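Local coordinates for centrosomal protein of 192 kDa (Homo sapiens, PDB 6FVI) that serves as a centrosomal scaffold for AURKA and PLK1 needed for mitotic centrosome maturation and bipolar spindle assembly, seen here in its seventh PapD-like (ASH) domain, at residues 13-16 against 17-21. Numbering follows the deposited sequence.
Sequences MTKP and PSTKV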
loop_
_atom_site.group_PDB
_atom_site.type_symbol
_atom_site.label_atom_id
_atom_site.label_comp_id
_atom_site.label_asym_id
_atom_site.label_seq_id
_atom_site.Cartn_x
_atom_site.Cartn_y
_atom_site.Cartn_z
HETATM N N MSE A 13 -24.941 -6.634 -5.655
HETATM C CA MSE A 13 -23.982 -5.580 -5.957
HETATM C C MSE A 13 -23.141 -5.904 -7.144
HETATM O O MSE A 13 -22.793 -7.060 -7.367
HETATM C CB MSE A 13 -23.035 -5.348 -4.785
HETATM C CG MSE A 13 -23.738 -4.972 -3.507
HETATM SE SE MSE A 13 -24.426 -3.158 -3.524
HETATM C CE MSE A 13 -26.057 -3.516 -2.540
ATOM N N THR A 14 -22.725 -4.870 -7.868
ATOM C CA THR A 14 -21.725 -4.986 -8.913
ATOM C C THR A 14 -20.579 -4.035 -8.640
ATOM O O THR A 14 -20.739 -2.984 -8.022
ATOM C CB THR A 14 -22.304 -4.715 -10.291
ATOM O OG1 THR A 14 -22.833 -3.412 -10.372
ATOM C CG2 THR A 14 -23.313 -5.698 -10.648
ATOM N N LYS A 15 -19.407 -4.425 -9.119
ATOM C CA LYS A 15 -18.199 -3.584 -9.031
ATOM C C LYS A 15 -18.208 -2.603 -10.158
ATOM O O LYS A 15 -18.110 -2.998 -11.323
ATOM C CB LYS A 15 -16.953 -4.419 -9.127
ATOM C CG LYS A 15 -16.722 -5.281 -7.904
ATOM C CD LYS A 15 -15.300 -5.816 -7.925
ATOM C CE LYS A 15 -15.014 -6.737 -6.761
ATOM N NZ LYS A 15 -13.543 -6.837 -6.549
ATOM N N PRO A 16 -18.239 -1.309 -9.837
ATOM C CA PRO A 16 -18.369 -0.316 -10.888
ATOM C C PRO A 16 -17.010 0.079 -11.458
ATOM O O PRO A 16 -15.958 -0.301 -10.909
ATOM C CB PRO A 16 -19.023 0.853 -10.158
ATOM C CG PRO A 16 -18.536 0.727 -8.755
ATOM C CD PRO A 16 -18.350 -0.717 -8.483
ATOM N N PRO A 17 -17.000 0.903 -12.505
ATOM C CA PRO A 17 -15.726 1.257 -13.149
ATOM C C PRO A 17 -14.746 1.998 -12.251
ATOM O O PRO A 17 -13.535 1.991 -12.499
ATOM C CB PRO A 17 -16.146 2.112 -14.346
ATOM C CG PRO A 17 -17.552 1.743 -14.615
ATOM C CD PRO A 17 -18.162 1.339 -13.309
ATOM N N SER A 18 -15.236 2.631 -11.190
ATOM C CA SER A 18 -14.398 3.293 -10.210
ATOM C C SER A 18 -13.488 2.337 -9.448
ATOM O O SER A 18 -12.578 2.776 -8.750
ATOM C CB SER A 18 -15.278 4.105 -9.260
ATOM O OG SER A 18 -16.405 3.346 -8.881
ATOM N N THR A 19 -13.717 1.023 -9.594
ATOM C CA THR A 19 -12.836 0.024 -9.005
ATOM C C THR A 19 -11.731 -0.449 -9.924
ATOM O O THR A 19 -10.933 -1.257 -9.508
ATOM C CB THR A 19 -13.609 -1.196 -8.494
ATOM O OG1 THR A 19 -14.253 -1.884 -9.570
ATOM C CG2 THR A 19 -14.626 -0.785 -7.435
ATOM N N LYS A 20 -11.619 0.113 -11.130
ATOM C CA LYS A 20 -10.679 -0.369 -12.166
ATOM C C LYS A 20 -9.238 0.159 -12.050
ATOM O O LYS A 20 -8.484 0.247 -13.024
ATOM C CB LYS A 20 -11.228 -0.060 -13.563
ATOM C CG LYS A 20 -12.494 -0.830 -13.910
ATOM C CD LYS A 20 -13.004 -0.490 -15.306
ATOM C CE LYS A 20 -12.091 -1.044 -16.383
ATOM N NZ LYS A 20 -12.490 -0.622 -17.756
ATOM N N VAL A 21 -8.835 0.454 -10.837
ATOM C CA VAL A 21 -7.495 0.957 -10.556
ATOM C C VAL A 21 -6.824 -0.137 -9.776
ATOM O O VAL A 21 -7.412 -0.659 -8.834
ATOM C CB VAL A 21 -7.557 2.255 -9.760
ATOM C CG1 VAL A 21 -6.179 2.803 -9.610
ATOM C CG2 VAL A 21 -8.495 3.225 -10.440
#
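Pro16 O takes two hydrogen bonds from one residue three places further on, Thr19. The backbone bond runs from Thr19 N to Pro16 O over 2.9 Å and is nearly straight at its hydrogen (165°), although the donor stands above the carbonyl plane. The hydroxyl bond, Thr19 OG1 to Pro16 O at 2.7 Å, instead lies in that plane, and the carbonyl is thus gripped from two directions. Thr19 OG1 gets there because it sits between its own backbone N and carbonyl carbon (chi1 64°), which also brings it to 3.7 Å from Lys15 CB. Thr19 CG2, beside the backbone N, rests against Pro16 CD at 3.9 Å. A valine here would probably keep the backbone bond but deprive the Pro16 carbonyl of its second donor, leaving the turn without the hydroxyl's grip. The next bond, Lys20 N to Pro17 O at 3.0 Å, repeats the i to i+3 pattern, the hallmark of the short 3-10 turn spanning 17-19. Ser18 OG lies 3.4 Å from Pro16 CG. Lys20 also pairs with the backbone of His48, and Val21 O accepts from His129 NE2. The turn lies at the surface, leading from the extended N-terminal segment into strand 21-23 of this PapD-like (ASH) domain. Pro16 and Ser18 touch Met127, Ser18 also meets Pro121 of strand 109-121, and Thr19 packs on His129 where strand 129-139 begins.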